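Local structure of ECXA (Escherichia coli, 4L63) at residues A[2-10]-A[205-216]; A[53-61]-A[146-154]. The protein probably acts as a zinc-dependent metallopeptidase, binding a zinc ion through three histidines, two of them from an HExxH helix. All blocks are in the same frame, centred on the assembly; numbering follows the deposited sequence.

Interaction 1: A[2-10]-A[205-216]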
loop_
_atom_site.group_PDB
_atom_site.type_symbol
_atom_site.label_atom_id
_atom_site.label_comp_id
_atom_site.label_asym_id
_atom_site.label_seq_id
_atom_site.Cartn_x
_atom_site.Cartn_y
_atom_site.Cartn_z
ATOM N N ALA A 2 20.007 3.073 -1.700
ATOM C CA ALA A 2 19.422 4.311 -1.196
ATOM C C ALA A 2 18.736 4.084 0.143
ATOM O O ALA A 2 18.223 3.000 0.413
ATOM C CB ALA A 2 18.439 4.882 -2.206
ATOM N N GLU A 3 18.734 5.114 0.981
ATOM C CA GLU A 3 18.078 5.039 2.280
ATOM C C GLU A 3 16.567 5.151 2.134
ATOM O O GLU A 3 16.048 5.336 1.032
ATOM C CB GLU A 3 18.593 6.135 3.205
ATOM C CG GLU A 3 19.842 5.756 3.973
ATOM C CD GLU A 3 20.158 6.748 5.068
ATOM O OE1 GLU A 3 19.223 7.441 5.520
ATOM O OE2 GLU A 3 21.337 6.839 5.474
ATOM N N ARG A 4 15.856 5.053 3.249
ATOM C CA ARG A 4 14.407 5.115 3.188
ATOM C C ARG A 4 13.880 6.502 3.539
ATOM O O ARG A 4 13.949 6.934 4.688
ATOM C CB ARG A 4 13.782 4.081 4.110
ATOM C CG ARG A 4 12.418 3.631 3.633
ATOM C CD ARG A 4 11.494 3.406 4.794
ATOM N NE ARG A 4 10.157 3.022 4.357
ATOM C CZ ARG A 4 9.617 1.825 4.572
ATOM N NH1 ARG A 4 10.304 0.883 5.211
ATOM N NH2 ARG A 4 8.387 1.573 4.148
ATOM N N THR A 5 13.345 7.184 2.536
ATOM C CA THR A 5 12.769 8.509 2.721
ATOM C C THR A 5 11.557 8.436 3.637
ATOM O O THR A 5 10.663 7.625 3.415
ATOM C CB THR A 5 12.373 9.119 1.378
ATOM O OG1 THR A 5 13.520 9.133 0.520
ATOM C CG2 THR A 5 11.857 10.546 1.551
ATOM N N PRO A 6 11.535 9.272 4.686
ATOM C CA PRO A 6 10.398 9.327 5.612
ATOM C C PRO A 6 9.103 9.686 4.880
ATOM O O PRO A 6 9.146 10.437 3.911
ATOM C CB PRO A 6 10.793 10.433 6.601
ATOM C CG PRO A 6 12.278 10.521 6.513
ATOM C CD PRO A 6 12.639 10.157 5.097
ATOM N N ASN A 7 7.973 9.151 5.330
ATOM C CA ASN A 7 6.690 9.431 4.673
ATOM C C ASN A 7 6.418 10.920 4.537
ATOM O O ASN A 7 5.923 11.378 3.507
ATOM C CB ASN A 7 5.554 8.762 5.450
ATOM C CG ASN A 7 5.543 7.261 5.251
ATOM O OD1 ASN A 7 6.159 6.749 4.309
ATOM N ND2 ASN A 7 4.849 6.544 6.135
ATOM N N GLU A 8 6.755 11.678 5.574
ATOM C CA GLU A 8 6.467 13.113 5.570
ATOM C C GLU A 8 7.168 13.839 4.417
ATOM O O GLU A 8 6.677 14.853 3.929
ATOM C CB GLU A 8 6.857 13.744 6.909
ATOM C CG GLU A 8 6.472 15.235 7.054
ATOM C CD GLU A 8 4.978 15.511 6.890
ATOM O OE1 GLU A 8 4.156 14.588 7.085
ATOM O OE2 GLU A 8 4.623 16.673 6.578
ATOM N N GLU A 9 8.296 13.303 3.959
ATOM C CA GLU A 9 9.022 13.917 2.834
ATOM C C GLU A 9 8.560 13.420 1.464
ATOM O O GLU A 9 9.010 13.930 0.437
ATOM C CB GLU A 9 10.525 13.671 2.984
ATOM C CG GLU A 9 11.133 14.335 4.213
ATOM C CD GLU A 9 12.613 14.018 4.378
ATOM O OE1 GLU A 9 13.293 13.783 3.356
ATOM O OE2 GLU A 9 13.090 13.977 5.535
ATOM N N LYS A 10 7.672 12.427 1.453
ATOM C CA LYS A 10 7.100 11.902 0.210
ATOM C C LYS A 10 5.656 12.348 0.032
ATOM O O LYS A 10 4.996 11.944 -0.927
ATOM C CB LYS A 10 7.136 10.371 0.186
ATOM C CG LYS A 10 8.473 9.754 0.460
ATOM C CD LYS A 10 8.434 8.248 0.221
ATOM C CE LYS A 10 7.577 7.481 1.248
ATOM N NZ LYS A 10 7.727 5.987 0.997
ATOM N N TYR A 205 12.844 22.381 5.611
ATOM C CA TYR A 205 13.798 21.408 5.083
ATOM C C TYR A 205 14.804 22.071 4.165
ATOM O O TYR A 205 14.501 23.083 3.534
ATOM C CB TYR A 205 13.095 20.305 4.291
ATOM C CG TYR A 205 11.980 19.583 5.000
ATOM C CD1 TYR A 205 10.687 20.087 4.979
ATOM C CD2 TYR A 205 12.206 18.370 5.649
ATOM C CE1 TYR A 205 9.651 19.424 5.605
ATOM C CE2 TYR A 205 11.173 17.697 6.281
ATOM C CZ TYR A 205 9.897 18.230 6.254
ATOM O OH TYR A 205 8.854 17.582 6.872
ATOM N N ASP A 206 15.998 21.493 4.088
ATOM C CA ASP A 206 16.914 21.788 2.994
ATOM C C ASP A 206 16.895 20.607 2.036
ATOM O O ASP A 206 17.364 19.513 2.374
ATOM C CB ASP A 206 18.336 22.044 3.487
ATOM C CG ASP A 206 19.296 22.354 2.348
ATOM O OD1 ASP A 206 19.161 23.426 1.718
ATOM O OD2 ASP A 206 20.166 21.506 2.061
ATOM N N TYR A 207 16.337 20.834 0.851
ATOM C CA TYR A 207 16.153 19.784 -0.149
ATOM C C TYR A 207 17.451 19.047 -0.475
ATOM O O TYR A 207 17.462 17.822 -0.606
ATOM C CB TYR A 207 15.561 20.381 -1.428
ATOM C CG TYR A 207 15.478 19.404 -2.581
ATOM C CD1 TYR A 207 14.533 18.380 -2.587
ATOM C CD2 TYR A 207 16.349 19.501 -3.661
ATOM C CE1 TYR A 207 14.457 17.485 -3.639
ATOM C CE2 TYR A 207 16.280 18.613 -4.717
ATOM C CZ TYR A 207 15.333 17.608 -4.703
ATOM O OH TYR A 207 15.263 16.723 -5.754
ATOM N N ILE A 208 18.541 19.793 -0.609
ATOM C CA ILE A 208 19.821 19.188 -0.966
ATOM C C ILE A 208 20.278 18.222 0.115
ATOM O O ILE A 208 20.692 17.095 -0.170
ATOM C CB ILE A 208 20.915 20.242 -1.182
ATOM C CG1 ILE A 208 20.527 21.183 -2.319
ATOM C CG2 ILE A 208 22.248 19.565 -1.479
ATOM C CD1 ILE A 208 21.611 22.185 -2.669
ATOM N N ASP A 209 20.196 18.678 1.360
ATOM C CA ASP A 209 20.573 17.864 2.504
ATOM C C ASP A 209 19.698 16.613 2.615
ATOM O O ASP A 209 20.199 15.525 2.878
ATOM C CB ASP A 209 20.485 18.687 3.788
ATOM C CG ASP A 209 21.175 18.016 4.958
ATOM O OD1 ASP A 209 22.312 17.523 4.780
ATOM O OD2 ASP A 209 20.579 17.979 6.056
ATOM N N ARG A 210 18.391 16.766 2.416
ATOM C CA ARG A 210 17.498 15.615 2.473
ATOM C C ARG A 210 17.758 14.668 1.302
ATOM O O ARG A 210 17.716 13.448 1.467
ATOM C CB ARG A 210 16.026 16.051 2.487
ATOM C CG ARG A 210 15.653 16.954 3.661
ATOM C CD ARG A 210 16.253 16.442 4.959
ATOM N NE ARG A 210 15.790 15.098 5.284
ATOM C CZ ARG A 210 16.413 14.275 6.122
ATOM N NH1 ARG A 210 17.544 14.653 6.709
ATOM N NH2 ARG A 210 15.915 13.068 6.358
ATOM N N LEU A 211 18.036 15.228 0.128
ATOM C CA LEU A 211 18.295 14.412 -1.054
ATOM C C LEU A 211 19.591 13.624 -0.883
ATOM O O LEU A 211 19.668 12.446 -1.239
ATOM C CB LEU A 211 18.363 15.279 -2.313
ATOM C CG LEU A 211 18.543 14.509 -3.624
ATOM C CD1 LEU A 211 17.444 13.470 -3.776
ATOM C CD2 LEU A 211 18.574 15.448 -4.820
ATOM N N SER A 212 20.607 14.279 -0.329
ATOM C CA SER A 212 21.880 13.624 -0.049
ATOM C C SER A 212 21.719 12.517 0.982
ATOM O O SER A 212 22.301 11.443 0.849
ATOM C CB SER A 212 22.907 14.641 0.438
ATOM O OG SER A 212 24.044 13.986 0.969
ATOM N N HIS A 213 20.923 12.799 2.007
ATOM C CA HIS A 213 20.622 11.842 3.063
ATOM C C HIS A 213 20.031 10.573 2.453
ATOM O O HIS A 213 20.332 9.462 2.890
ATOM C CB HIS A 213 19.667 12.482 4.077
ATOM C CG HIS A 213 19.417 11.659 5.303
ATOM N ND1 HIS A 213 18.483 10.644 5.345
ATOM C CD2 HIS A 213 19.966 11.715 6.539
ATOM C CE1 HIS A 213 18.473 10.108 6.552
ATOM N NE2 HIS A 213 19.367 10.738 7.296
ATOM N N TYR A 214 19.214 10.755 1.420
ATOM C CA TYR A 214 18.583 9.643 0.712
ATOM C C TYR A 214 19.564 8.901 -0.194
ATOM O O TYR A 214 19.579 7.671 -0.232
ATOM C CB TYR A 214 17.399 10.156 -0.106
ATOM C CG TYR A 214 16.892 9.208 -1.173
ATOM C CD1 TYR A 214 16.152 8.079 -0.836
ATOM C CD2 TYR A 214 17.116 9.465 -2.519
ATOM C CE1 TYR A 214 15.672 7.217 -1.813
ATOM C CE2 TYR A 214 16.639 8.611 -3.502
ATOM C CZ TYR A 214 15.917 7.491 -3.142
ATOM O OH TYR A 214 15.440 6.642 -4.114
ATOM N N LEU A 215 20.378 9.653 -0.924
ATOM C CA LEU A 215 21.302 9.062 -1.885
ATOM C C LEU A 215 22.522 8.443 -1.211
ATOM O O LEU A 215 23.254 7.667 -1.832
ATOM C CB LEU A 215 21.743 10.112 -2.903
ATOM C CG LEU A 215 20.677 10.456 -3.940
ATOM C CD1 LEU A 215 21.133 11.607 -4.815
ATOM C CD2 LEU A 215 20.340 9.231 -4.777
ATOM N N GLU A 216 22.729 8.795 0.055
ATOM C CA GLU A 216 23.870 8.328 0.840
ATOM C C GLU A 216 25.202 8.708 0.189
ATOM O O GLU A 216 26.182 7.964 0.262
ATOM C CB GLU A 216 23.787 6.815 1.054
ATOM C CG GLU A 216 22.998 6.423 2.294
ATOM C CD GLU A 216 23.130 4.951 2.633
ATOM O OE1 GLU A 216 24.177 4.562 3.196
ATOM O OE2 GLU A 216 22.187 4.184 2.343
HETATM O O HOH W 1 6.740 18.620 7.845
HETATM O O HOH W 2 15.832 12.131 2.937
#

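Interaction 2: A[53-61]-A[146-154]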
loop_
_atom_site.group_PDB
_atom_site.type_symbol
_atom_site.label_atom_id
_atom_site.label_comp_id
_atom_site.label_asym_id
_atom_site.label_seq_id
_atom_site.Cartn_x
_atom_site.Cartn_y
_atom_site.Cartn_z
ATOM N N ARG A 53 34.477 37.137 -4.178
ATOM C CA ARG A 53 33.441 37.438 -5.159
ATOM C C ARG A 53 33.329 36.327 -6.201
ATOM O O ARG A 53 34.341 35.817 -6.677
ATOM C CB ARG A 53 33.724 38.778 -5.845
ATOM N N THR A 54 32.099 35.953 -6.546
ATOM C CA THR A 54 31.849 34.936 -7.574
ATOM C C THR A 54 31.415 35.611 -8.877
ATOM O O THR A 54 31.085 36.789 -8.858
ATOM C CB THR A 54 30.761 33.939 -7.120
ATOM O OG1 THR A 54 30.866 33.721 -5.707
ATOM C CG2 THR A 54 30.896 32.611 -7.861
ATOM N N GLN A 55 31.430 34.909 -10.011
ATOM C CA GLN A 55 30.695 35.451 -11.159
ATOM C C GLN A 55 30.014 34.408 -12.095
ATOM O O GLN A 55 30.579 33.358 -12.425
ATOM C CB GLN A 55 31.574 36.444 -11.950
ATOM C CG GLN A 55 30.723 37.105 -13.056
ATOM C CD GLN A 55 31.388 38.230 -13.823
ATOM O OE1 GLN A 55 32.506 38.635 -13.497
ATOM N NE2 GLN A 55 30.683 38.785 -14.798
ATOM N N LEU A 56 28.760 34.717 -12.469
ATOM C CA LEU A 56 27.886 33.822 -13.260
ATOM C C LEU A 56 26.714 34.518 -14.011
ATOM O O LEU A 56 26.037 35.391 -13.459
ATOM C CB LEU A 56 27.291 32.736 -12.352
ATOM C CG LEU A 56 26.080 31.947 -12.884
ATOM C CD1 LEU A 56 26.517 30.880 -13.880
ATOM C CD2 LEU A 56 25.241 31.339 -11.767
ATOM N N THR A 57 26.472 34.116 -15.264
ATOM C CA THR A 57 25.281 34.533 -16.028
ATOM C C THR A 57 24.758 33.365 -16.881
ATOM O O THR A 57 25.543 32.581 -17.413
ATOM C CB THR A 57 25.571 35.767 -16.936
ATOM O OG1 THR A 57 24.350 36.262 -17.502
ATOM C CG2 THR A 57 26.549 35.422 -18.053
ATOM N N ILE A 58 23.438 33.231 -16.997
ATOM C CA ILE A 58 22.867 32.119 -17.756
ATOM C C ILE A 58 21.444 32.474 -18.194
ATOM O O ILE A 58 20.774 33.285 -17.555
ATOM C CB ILE A 58 22.866 30.803 -16.927
ATOM C CG1 ILE A 58 22.640 29.581 -17.826
ATOM C CG2 ILE A 58 21.836 30.866 -15.800
ATOM C CD1 ILE A 58 23.774 29.305 -18.798
ATOM N N ASN A 59 20.991 31.880 -19.290
ATOM C CA ASN A 59 19.706 32.231 -19.871
ATOM C C ASN A 59 18.515 31.647 -19.106
ATOM O O ASN A 59 18.450 30.450 -18.828
ATOM C CB ASN A 59 19.716 31.818 -21.347
ATOM C CG ASN A 59 20.565 30.589 -21.596
ATOM O OD1 ASN A 59 21.210 30.078 -20.682
ATOM N ND2 ASN A 59 20.708 30.220 -22.863
ATOM N N TYR A 60 17.610 32.546 -18.726
ATOM C CA TYR A 60 16.388 32.214 -18.004
ATOM C C TYR A 60 15.575 31.179 -18.766
ATOM O O TYR A 60 14.951 30.289 -18.182
ATOM C CB TYR A 60 15.554 33.481 -17.780
ATOM C CG TYR A 60 14.564 33.387 -16.645
ATOM C CD1 TYR A 60 14.777 32.517 -15.585
ATOM C CD2 TYR A 60 13.417 34.170 -16.633
ATOM C CE1 TYR A 60 13.875 32.428 -14.544
ATOM C CE2 TYR A 60 12.509 34.088 -15.596
ATOM C CZ TYR A 60 12.744 33.216 -14.556
ATOM O OH TYR A 60 11.842 33.136 -13.527
ATOM N N SER A 61 15.616 31.316 -20.086
ATOM C CA SER A 61 14.803 30.542 -21.004
ATOM C C SER A 61 15.214 29.082 -21.056
ATOM O O SER A 61 14.370 28.208 -21.245
ATOM C CB SER A 61 14.882 31.162 -22.402
ATOM O OG SER A 61 13.765 30.797 -23.201
ATOM N N PRO A 146 31.855 27.529 -6.364
ATOM C CA PRO A 146 30.785 28.468 -6.010
ATOM C C PRO A 146 29.875 28.772 -7.195
ATOM O O PRO A 146 28.705 29.105 -7.002
ATOM C CB PRO A 146 31.550 29.720 -5.572
ATOM C CG PRO A 146 32.839 29.196 -5.055
ATOM C CD PRO A 146 33.176 28.016 -5.924
ATOM N N GLU A 147 30.406 28.646 -8.407
ATOM C CA GLU A 147 29.628 28.902 -9.611
ATOM C C GLU A 147 28.516 27.873 -9.804
ATOM O O GLU A 147 27.376 28.246 -10.072
ATOM C CB GLU A 147 30.535 28.931 -10.844
ATOM C CG GLU A 147 29.800 28.688 -12.154
ATOM C CD GLU A 147 30.379 29.483 -13.307
ATOM O OE1 GLU A 147 31.458 30.086 -13.134
ATOM O OE2 GLU A 147 29.750 29.505 -14.385
ATOM N N GLU A 148 28.833 26.588 -9.656
ATOM C CA GLU A 148 27.842 25.551 -9.942
ATOM C C GLU A 148 26.922 25.221 -8.772
ATOM O O GLU A 148 25.875 24.613 -8.972
ATOM C CB GLU A 148 28.518 24.269 -10.436
ATOM C CG GLU A 148 29.908 24.026 -9.906
ATOM C CD GLU A 148 30.682 23.056 -10.778
ATOM O OE1 GLU A 148 30.777 23.304 -11.998
ATOM O OE2 GLU A 148 31.186 22.046 -10.245
ATOM N N TYR A 149 27.294 25.620 -7.559
ATOM C CA TYR A 149 26.371 25.495 -6.437
ATOM C C TYR A 149 25.255 26.532 -6.579
ATOM O O TYR A 149 24.158 26.353 -6.047
ATOM C CB TYR A 149 27.090 25.651 -5.092
ATOM C CG TYR A 149 26.148 25.729 -3.905
ATOM C CD1 TYR A 149 25.586 24.576 -3.360
ATOM C CD2 TYR A 149 25.821 26.953 -3.329
ATOM C CE1 TYR A 149 24.722 24.641 -2.280
ATOM C CE2 TYR A 149 24.959 27.027 -2.248
ATOM C CZ TYR A 149 24.412 25.869 -1.729
ATOM O OH TYR A 149 23.556 25.944 -0.653
ATOM N N ILE A 150 25.536 27.608 -7.311
ATOM C CA ILE A 150 24.542 28.645 -7.569
ATOM C C ILE A 150 23.608 28.227 -8.717
ATOM O O ILE A 150 22.412 28.536 -8.695
ATOM C CB ILE A 150 25.217 30.005 -7.881
ATOM C CG1 ILE A 150 25.937 30.534 -6.636
ATOM C CG2 ILE A 150 24.194 31.036 -8.331
ATOM C CD1 ILE A 150 26.815 31.739 -6.899
ATOM N N LYS A 151 24.143 27.509 -9.707
ATOM C CA LYS A 151 23.306 26.946 -10.773
ATOM C C LYS A 151 22.416 25.827 -10.235
ATOM O O LYS A 151 21.257 25.700 -10.631
ATOM C CB LYS A 151 24.159 26.418 -11.935
ATOM C CG LYS A 151 25.426 27.209 -12.215
ATOM C CD LYS A 151 26.453 26.380 -12.979
ATOM C CE LYS A 151 26.670 26.875 -14.393
ATOM N NZ LYS A 151 28.012 26.458 -14.889
ATOM N N LEU A 152 22.972 25.015 -9.339
ATOM C CA LEU A 152 22.219 23.947 -8.689
ATOM C C LEU A 152 21.012 24.529 -7.965
ATOM O O LEU A 152 19.883 24.072 -8.150
ATOM C CB LEU A 152 23.110 23.176 -7.710
ATOM C CG LEU A 152 22.425 22.124 -6.829
ATOM C CD1 LEU A 152 21.734 21.080 -7.686
ATOM C CD2 LEU A 152 23.418 21.472 -5.876
ATOM N N LYS A 153 21.270 25.553 -7.155
ATOM C CA LYS A 153 20.232 26.235 -6.393
ATOM C C LYS A 153 19.189 26.867 -7.313
ATOM O O LYS A 153 18.003 26.904 -6.986
ATOM C CB LYS A 153 20.856 27.301 -5.488
ATOM C CG LYS A 153 20.356 27.278 -4.052
ATOM C CD LYS A 153 20.979 26.130 -3.271
ATOM C CE LYS A 153 20.534 26.142 -1.814
ATOM N NZ LYS A 153 19.087 26.452 -1.664
ATOM N N LEU A 154 19.632 27.352 -8.469
ATOM C CA LEU A 154 18.721 27.997 -9.406
ATOM C C LEU A 154 17.770 26.995 -10.059
ATOM O O LEU A 154 16.570 27.253 -10.149
ATOM C CB LEU A 154 19.494 28.759 -10.484
ATOM C CG LEU A 154 18.697 29.921 -11.074
ATOM C CD1 LEU A 154 18.814 31.151 -10.189
ATOM C CD2 LEU A 154 19.140 30.234 -12.502
#

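Interaction 1: A[2-10]-A[205-216]
Glu-3 N donates to Tyr-214 O at 3.0 Å, joining the extended N-terminal residues to the last turn of helix 207-215. Beside this bond the CB of Ala-2 sits over one face of the Tyr-214 ring, a CH-pi contact 4.0 Å from the ring centroid. The ring reaches the N-terminal residues because its CG is anti to the backbone N (chi1 164°); this also carries Tyr-214 CD1 to 3.1 Å from Thr-5 OG1, whose hydrogen-bond partner is Gln-194 O. The extended Glu-3 side chain runs out between His-213 and Glu-216. Its carboxylate stands nearly perpendicular to the His-213 ring; Glu-3 OE1 lies 3.0 Å from His-213 CE1, but the angle to ND1 is too poor for a hydrogen bond. The CG of Glu-3 packs against Glu-216, a poorly ordered residue whose acid group approaches that of Glu-3.

The salt bridge lies one helical turn earlier. Arg-210, bent at chi2 and chi3, presents NE to Glu-9 OE2 at 2.9 Å, while weak bonds run from NE to OE1 and from NH2 to OE2. The carboxylate and guanidinium planes are 79° apart, and NE meets OE2 from above the carboxylate plane, so the two groups meet nearly at right angles and not as a coplanar bidentate pair. CB of His-213 lies over one face of the guanidinium, toward its rim. A water donates to both Glu-9 OE1 and Arg-210 O. Just before the helix, Tyr-205 OH touches Glu-8 CG at 3.3 Å and shares a second water with Glu-8 OE2; Glu-8 OE1 pairs with Lys-11. The buried Glu-9 carboxylate thus has both oxygens engaged, and its charge is probably balanced largely by Arg-210.

Interaction 2: A[53-61]-A[146-154]
Leu-56 makes the main apolar contact with helix 146-154: its CD2 meets Ile-150 CG2 at 3.6 Å, the two side chains lying alongside and pointing opposite ways. With CG anti to the backbone N (chi1 164°), the leucine sends its other methyl, CD1, toward the charged side chains of the helix. Thr-54 turns its methyl CG2 onto Pro-146 CB at 3.7 Å, near the start of the helix segment, and also approaches Ile-150 CD1. Farther along, Ile-58 CG2 lies 4.3 Å from Leu-154 CD2, a looser apolar pair.

The polar side chains contribute contacts without hydrogen bonds to segment 53-61. Lys-151 CE packs 4.0 Å from Leu-56 CD1, and Glu-147 OE2 comes within 3.5 Å of the same methyl. One turn apart, Lys-151 NZ and Glu-147 OE2 form a salt bridge of 3.5 Å within the helix. Glu-147 OE1 and Gln-55 O, both acceptors, merely lie near each other.

Strand 56-59 and the helix segment run with an angle of 36° between their N-to-C directions, their axes 9.6 Å apart at closest approach. Strand 56-59 pairs antiparallel with strand 41-44, whose Ile-44 also touches Leu-154. Tyr-63 of helix 60-70 packs on Ile-58, Lys-151 and Leu-154, and helix 207-215 packs against Tyr-149, Leu-152 and Lys-153.

From the N terminus, residues 2-10 enter first and meet 205-216 far along the chain, so interaction 1 closes a long loop that holds most of the fold. Nested within it, interaction 2 joins residues 53-61 to 146-154, the first half of the helix whose later part carries zinc ligands His-160 and His-164. The two centres are 24 Å apart, yet Ile-208, within segment 205-216, touches segment 146-154, with Ile-208 CD1 3.7 Å from Leu-152 CD2. Helix 146-165 is thus contacted by both the two-stranded sheet and helix 207-215, which in turn holds the N-terminal residues.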